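Serine acetyltransferase (Bacteroides vulgatus ATCC 8482, PDB 3F1X) probably transfers an acetyl group from acetyl-CoA to L-serine, the step that leads into cysteine biosynthesis. Local coordinates at residues K44-E47 / L48-I52; G148-I151 / S152-A156. All coordinates share one frame; numbering follows the deposited sequence.

From the N terminus, helix 39-53 comes first and carries interaction 1, whose two segments are consecutive turns of that one helix. About a hundred residues later, interaction 2 sits where helix 147-153 gives way to helix 155-171, with Tyr154 folding back on the former. The two follow in series; neither encloses or crosses the other, and each closes no more than a few residues of chain. Their centres lie 15 Å apart. The nearest atoms of interactions 1 and 2 are about 6 Å apart. Helix 155-171, which starts just after Tyr154, packs against Val46, Ala49 and Arg50 of interaction 1, tying both into the helical domain ahead of the left-handed beta-helix.

Interaction 1: K44-E47 / L48-I52; sequences KIVE and LARAI
Glu47 and Arg50 clasp each other one turn apart on helix 39-53, an i to i+3 salt bridge in the helical domain that precedes the left-handed beta-helix. Arg50 NE donates to Glu47 OE2 at 2.9 Å, with a nearly straight N-H...O angle of 164°. The two flat groups are not coplanar: OE2 sits close to the guanidinium plane, at its edge, whereas NE reaches OE2 from above the carboxylate plane, and the planes stand 68° apart. Glu47 gets there by folding: CG lies beside its own backbone N, and a second bend at chi2, -64°, turns the carboxylate toward Arg50. The arginine instead runs extended from CG to NE.

Val46, one turn before Arg50, supplies the apolar half of the contact. Its CG1 lies over one face of the guanidinium, displaced toward the rim, and comes to 3.4 Å from Arg50 NH1. Thus the flat group is held at an edge by the acid and covered on a face by a methyl. Around it, Arg158 and Ser161 of helix 155-171 touch Arg50, and NH1 has a weak hydrogen bond to Asn162 OD1. With Arg158 close by, the carboxylate of Glu47 probably eases the gathering of positive charge.

Underneath, the backbone keeps the alpha-helical pattern, with Arg50 N bonded to Val46 O at 3.0 Å and Ala51 N to Glu47 O at 3.1 Å. On another side of the helix, Ile45 packs against Leu79, Leu82 and Gln86 of helix 68-93. Leu48 folds its side chain back over the preceding turn, bringing CG to 3.4 Å from Lys44 O, the same carbonyl oxygen that accepts the Leu48 backbone N-H.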
ATOM      1  N   LYS A  44       9.038  -2.544  12.020  1.00 19.10           N
ATOM      2  CA  LYS A  44       8.274  -3.784  12.133  1.00 20.34           C
ATOM      3  C   LYS A  44       8.777  -4.618  13.294  1.00 18.16           C
ATOM      4  O   LYS A  44       7.997  -5.224  14.022  1.00 18.02           O
ATOM      5  CB  LYS A  44       8.379  -4.613  10.849  1.00 21.86           C
ATOM      6  CG  LYS A  44       7.562  -4.078   9.691  1.00 24.77           C
ATOM      7  CD  LYS A  44       7.865  -4.850   8.411  1.00 28.34           C
ATOM      8  CE  LYS A  44       7.126  -4.249   7.229  1.00 32.07           C
ATOM      9  NZ  LYS A  44       7.576  -4.835   5.930  1.00 37.74           N
ATOM     10  N   ILE A  45      10.092  -4.643  13.467  1.00 17.71           N
ATOM     11  CA  ILE A  45      10.696  -5.411  14.547  1.00 17.06           C
ATOM     12  C   ILE A  45      10.232  -4.936  15.918  1.00 17.72           C
ATOM     13  O   ILE A  45       9.808  -5.751  16.749  1.00 16.12           O
ATOM     14  CB  ILE A  45      12.237  -5.355  14.462  1.00 15.61           C
ATOM     15  CG1 ILE A  45      12.699  -6.233  13.295  1.00 13.18           C
ATOM     16  CG2 ILE A  45      12.869  -5.810  15.775  1.00 15.75           C
ATOM     17  CD1 ILE A  45      14.157  -6.115  12.966  1.00 13.80           C
ATOM     18  N   VAL A  46      10.310  -3.628  16.162  1.00 17.21           N
ATOM     19  CA  VAL A  46       9.878  -3.086  17.443  1.00 17.51           C
ATOM     20  C   VAL A  46       8.377  -3.310  17.666  1.00 18.53           C
ATOM     21  O   VAL A  46       7.950  -3.587  18.783  1.00 18.12           O
ATOM     22  CB  VAL A  46      10.196  -1.571  17.557  1.00 19.48           C
ATOM     23  CG1 VAL A  46       9.662  -1.028  18.865  1.00 22.48           C
ATOM     24  CG2 VAL A  46      11.692  -1.350  17.497  1.00 19.42           C
ATOM     25  N   GLU A  47       7.570  -3.200  16.611  1.00 16.34           N
ATOM     26  CA  GLU A  47       6.129  -3.405  16.764  1.00 17.18           C
ATOM     27  C   GLU A  47       5.793  -4.859  17.129  1.00 18.10           C
ATOM     28  O   GLU A  47       4.878  -5.116  17.910  1.00 15.48           O
ATOM     29  CB  GLU A  47       5.397  -2.991  15.484  1.00 20.57           C
ATOM     30  CG  GLU A  47       5.424  -1.478  15.234  1.00 23.27           C
ATOM     31  CD  GLU A  47       4.681  -0.703  16.308  1.00 26.89           C
ATOM     32  OE1 GLU A  47       3.453  -0.900  16.429  1.00 31.29           O
ATOM     33  OE2 GLU A  47       5.316   0.099  17.033  1.00 23.32           O
ATOM     34  N   LEU A  48       6.538  -5.805  16.560  1.00 16.27           N
ATOM     35  CA  LEU A  48       6.323  -7.219  16.851  1.00 15.97           C
ATOM     36  C   LEU A  48       6.757  -7.496  18.283  1.00 15.52           C
ATOM     37  O   LEU A  48       6.116  -8.258  19.004  1.00 13.76           O
ATOM     38  CB  LEU A  48       7.126  -8.087  15.879  1.00 15.37           C
ATOM     39  CG  LEU A  48       6.546  -8.212  14.468  1.00 14.05           C
ATOM     40  CD1 LEU A  48       7.630  -8.681  13.498  1.00 11.93           C
ATOM     41  CD2 LEU A  48       5.370  -9.169  14.484  1.00 15.98           C
ATOM     42  N   ALA A  49       7.857  -6.875  18.692  1.00 15.49           N
ATOM     43  CA  ALA A  49       8.347  -7.049  20.050  1.00 14.91           C
ATOM     44  C   ALA A  49       7.260  -6.608  21.032  1.00 14.92           C
ATOM     45  O   ALA A  49       7.015  -7.284  22.035  1.00 13.53           O
ATOM     46  CB  ALA A  49       9.616  -6.235  20.262  1.00 16.22           C
ATOM     47  N   ARG A  50       6.605  -5.484  20.736  1.00 16.37           N
ATOM     48  CA  ARG A  50       5.522  -4.954  21.576  1.00 17.21           C
ATOM     49  C   ARG A  50       4.344  -5.913  21.646  1.00 16.69           C
ATOM     50  O   ARG A  50       3.739  -6.090  22.700  1.00 16.31           O
ATOM     51  CB  ARG A  50       4.953  -3.641  21.018  1.00 19.58           C
ATOM     52  CG  ARG A  50       5.900  -2.472  20.866  1.00 25.32           C
ATOM     53  CD  ARG A  50       5.073  -1.220  20.561  1.00 26.29           C
ATOM     54  NE  ARG A  50       5.843  -0.160  19.913  1.00 31.40           N
ATOM     55  CZ  ARG A  50       6.853   0.493  20.474  1.00 30.28           C
ATOM     56  NH1 ARG A  50       7.481   1.442  19.792  1.00 31.71           N
ATOM     57  NH2 ARG A  50       7.236   0.200  21.708  1.00 29.15           N
ATOM     58  N   ALA A  51       4.001  -6.483  20.494  1.00 15.69           N
ATOM     59  CA  ALA A  51       2.874  -7.395  20.383  1.00 16.52           C
ATOM     60  C   ALA A  51       3.129  -8.705  21.097  1.00 16.19           C
ATOM     61  O   ALA A  51       2.193  -9.400  21.478  1.00 16.85           O
ATOM     62  CB  ALA A  51       2.558  -7.657  18.917  1.00 18.25           C
ATOM     63  N   ILE A  52       4.399  -9.052  21.249  1.00 15.58           N
ATOM     64  CA  ILE A  52       4.774 -10.278  21.932  1.00 17.00           C
ATOM     65  C   ILE A  52       4.885 -10.019  23.437  1.00 17.92           C
ATOM     66  O   ILE A  52       4.519 -10.862  24.252  1.00 17.95           O
ATOM     67  CB  ILE A  52       6.126 -10.806  21.413  1.00 14.98           C
ATOM     68  CG1 ILE A  52       5.987 -11.237  19.958  1.00 15.62           C
ATOM     69  CG2 ILE A  52       6.594 -11.965  22.272  1.00 15.25           C
ATOM     70  CD1 ILE A  52       7.308 -11.451  19.244  1.00 12.34           C
TER

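Interaction 2: G148-I151 / S152-A156; sequences GEII and SCYPA
This is a local contact at the junction of two helices, where Tyr154 folds back over the last turns of helix 147-153 just before helix 155-171 begins. The ring lies against Ile150, whose CG1 sits 4.0 Å from the ring centroid and only 13° off its normal, a CH-pi contact over the face. CG2 of the same isoleucine reaches CD2, so both branches meet the ring. Placing Tyr154 CG beside its own backbone N, chi1 -85°, swings the ring back across Ile150, while CB comes to 3.1 Å from Ile150 O. Glu149 crosses the ring obliquely, its CG 4.0 Å from Tyr154 CE1.

The junction belongs to the helical domain that precedes the left-handed beta-helix, as in serine acetyltransferases. The backbone leaves the helical path at Cys153 and Tyr154, the latter with an extended psi of 124°, and Pro155 follows. Tyr154 N still bonds to Ile150 O across the break. One water also bridges it, donating to Ile151 O and to Tyr154 O, each at 2.7 Å. An alanine in place of Tyr154 would remove the ring, and Ile150 would probably lose its aromatic cover, with Glu149 CG left without its neighbour.

Ser152 grips the turn before. Gly148 O accepts both Ser152 N at 3.0 Å and the serine hydroxyl OG at 2.9 Å, the two donors arriving from opposite faces of the carbonyl plane. Ile150 also packs on Val134, Ala137 and Tyr138 of helix 123-139, while Leu176 and Arg179 of a second subunit touch Glu149 and Tyr154 respectively. Cys153 N closes its own turn on Glu149 O, at 3.1 Å.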
ATOM      1  N   GLY A 148      -4.338  -0.908  30.668  1.00 33.59           N
ATOM      2  CA  GLY A 148      -4.560  -0.996  29.237  1.00 32.63           C
ATOM      3  C   GLY A 148      -4.400   0.310  28.483  1.00 31.28           C
ATOM      4  O   GLY A 148      -3.875   0.320  27.372  1.00 31.01           O
ATOM      5  N   GLU A 149      -4.855   1.408  29.079  1.00 30.40           N
ATOM      6  CA  GLU A 149      -4.752   2.721  28.453  1.00 30.78           C
ATOM      7  C   GLU A 149      -3.290   3.135  28.377  1.00 28.69           C
ATOM      8  O   GLU A 149      -2.854   3.770  27.412  1.00 26.86           O
ATOM      9  CB  GLU A 149      -5.533   3.773  29.259  1.00 33.09           C
ATOM     10  CG  GLU A 149      -5.360   5.198  28.732  1.00 37.33           C
ATOM     11  CD  GLU A 149      -6.164   6.241  29.503  1.00 39.96           C
ATOM     12  OE1 GLU A 149      -5.854   6.505  30.686  1.00 41.70           O
ATOM     13  OE2 GLU A 149      -7.115   6.802  28.917  1.00 42.31           O
ATOM     14  N   ILE A 150      -2.535   2.781  29.410  1.00 26.55           N
ATOM     15  CA  ILE A 150      -1.122   3.123  29.470  1.00 24.79           C
ATOM     16  C   ILE A 150      -0.323   2.418  28.387  1.00 24.05           C
ATOM     17  O   ILE A 150       0.398   3.060  27.629  1.00 22.89           O
ATOM     18  CB  ILE A 150      -0.543   2.784  30.852  1.00 24.65           C
ATOM     19  CG1 ILE A 150      -1.178   3.714  31.897  1.00 26.00           C
ATOM     20  CG2 ILE A 150       0.972   2.920  30.838  1.00 24.63           C
ATOM     21  CD1 ILE A 150      -0.764   3.427  33.316  1.00 25.09           C
ATOM     22  N   ILE A 151      -0.461   1.100  28.308  1.00 24.59           N
ATOM     23  CA  ILE A 151       0.254   0.313  27.310  1.00 24.12           C
ATOM     24  C   ILE A 151      -0.154   0.710  25.896  1.00 25.92           C
ATOM     25  O   ILE A 151       0.685   0.793  24.990  1.00 25.54           O
ATOM     26  CB  ILE A 151      -0.042  -1.195  27.480  1.00 24.76           C
ATOM     27  CG1 ILE A 151       0.483  -1.679  28.833  1.00 24.23           C
ATOM     28  CG2 ILE A 151       0.588  -1.994  26.330  1.00 20.39           C
ATOM     29  CD1 ILE A 151       0.094  -3.102  29.156  1.00 26.17           C
ATOM     30  N   SER A 152      -1.446   0.967  25.722  1.00 24.47           N
ATOM     31  CA  SER A 152      -2.008   1.304  24.419  1.00 26.55           C
ATOM     32  C   SER A 152      -1.666   2.649  23.782  1.00 25.74           C
ATOM     33  O   SER A 152      -1.522   2.716  22.563  1.00 24.70           O
ATOM     34  CB  SER A 152      -3.533   1.135  24.459  1.00 25.33           C
ATOM     35  OG  SER A 152      -3.878  -0.233  24.569  1.00 24.59           O
ATOM     36  N   CYS A 153      -1.537   3.716  24.568  1.00 25.64           N
ATOM     37  CA  CYS A 153      -1.228   5.003  23.958  1.00 25.31           C
ATOM     38  C   CYS A 153      -0.239   5.924  24.662  1.00 24.75           C
ATOM     39  O   CYS A 153       0.105   6.976  24.122  1.00 24.12           O
ATOM     40  CB  CYS A 153      -2.521   5.777  23.682  1.00 27.69           C
ATOM     41  SG  CYS A 153      -3.378   6.403  25.141  1.00 28.16           S
ATOM     42  N   TYR A 154       0.215   5.562  25.856  1.00 23.64           N
ATOM     43  CA  TYR A 154       1.183   6.410  26.552  1.00 24.33           C
ATOM     44  C   TYR A 154       2.520   6.342  25.824  1.00 24.43           C
ATOM     45  O   TYR A 154       3.074   5.262  25.618  1.00 23.05           O
ATOM     46  CB  TYR A 154       1.353   5.954  27.995  1.00 27.33           C
ATOM     47  CG  TYR A 154       0.332   6.532  28.934  1.00 29.20           C
ATOM     48  CD1 TYR A 154      -0.993   6.696  28.541  1.00 30.05           C
ATOM     49  CD2 TYR A 154       0.682   6.897  30.228  1.00 31.20           C
ATOM     50  CE1 TYR A 154      -1.946   7.214  29.417  1.00 32.08           C
ATOM     51  CE2 TYR A 154      -0.264   7.412  31.116  1.00 32.17           C
ATOM     52  CZ  TYR A 154      -1.576   7.567  30.702  1.00 32.15           C
ATOM     53  OH  TYR A 154      -2.516   8.072  31.573  1.00 35.57           O
ATOM     54  N   PRO A 155       3.055   7.502  25.421  1.00 23.84           N
ATOM     55  CA  PRO A 155       4.333   7.561  24.707  1.00 23.33           C
ATOM     56  C   PRO A 155       5.530   7.068  25.519  1.00 22.67           C
ATOM     57  O   PRO A 155       6.446   6.460  24.973  1.00 22.14           O
ATOM     58  CB  PRO A 155       4.448   9.035  24.336  1.00 26.00           C
ATOM     59  CG  PRO A 155       3.749   9.722  25.491  1.00 26.34           C
ATOM     60  CD  PRO A 155       2.527   8.854  25.680  1.00 25.80           C
ATOM     61  N   ALA A 156       5.512   7.325  26.821  1.00 22.71           N
ATOM     62  CA  ALA A 156       6.602   6.914  27.694  1.00 23.74           C
ATOM     63  C   ALA A 156       6.854   5.409  27.660  1.00 22.07           C
ATOM     64  O   ALA A 156       7.999   4.973  27.577  1.00 21.39           O
ATOM     65  CB  ALA A 156       6.325   7.363  29.119  1.00 23.29           C
TER
HETATM   66  O   HOH W   1       2.095   3.022  24.463  1.00 22.57           O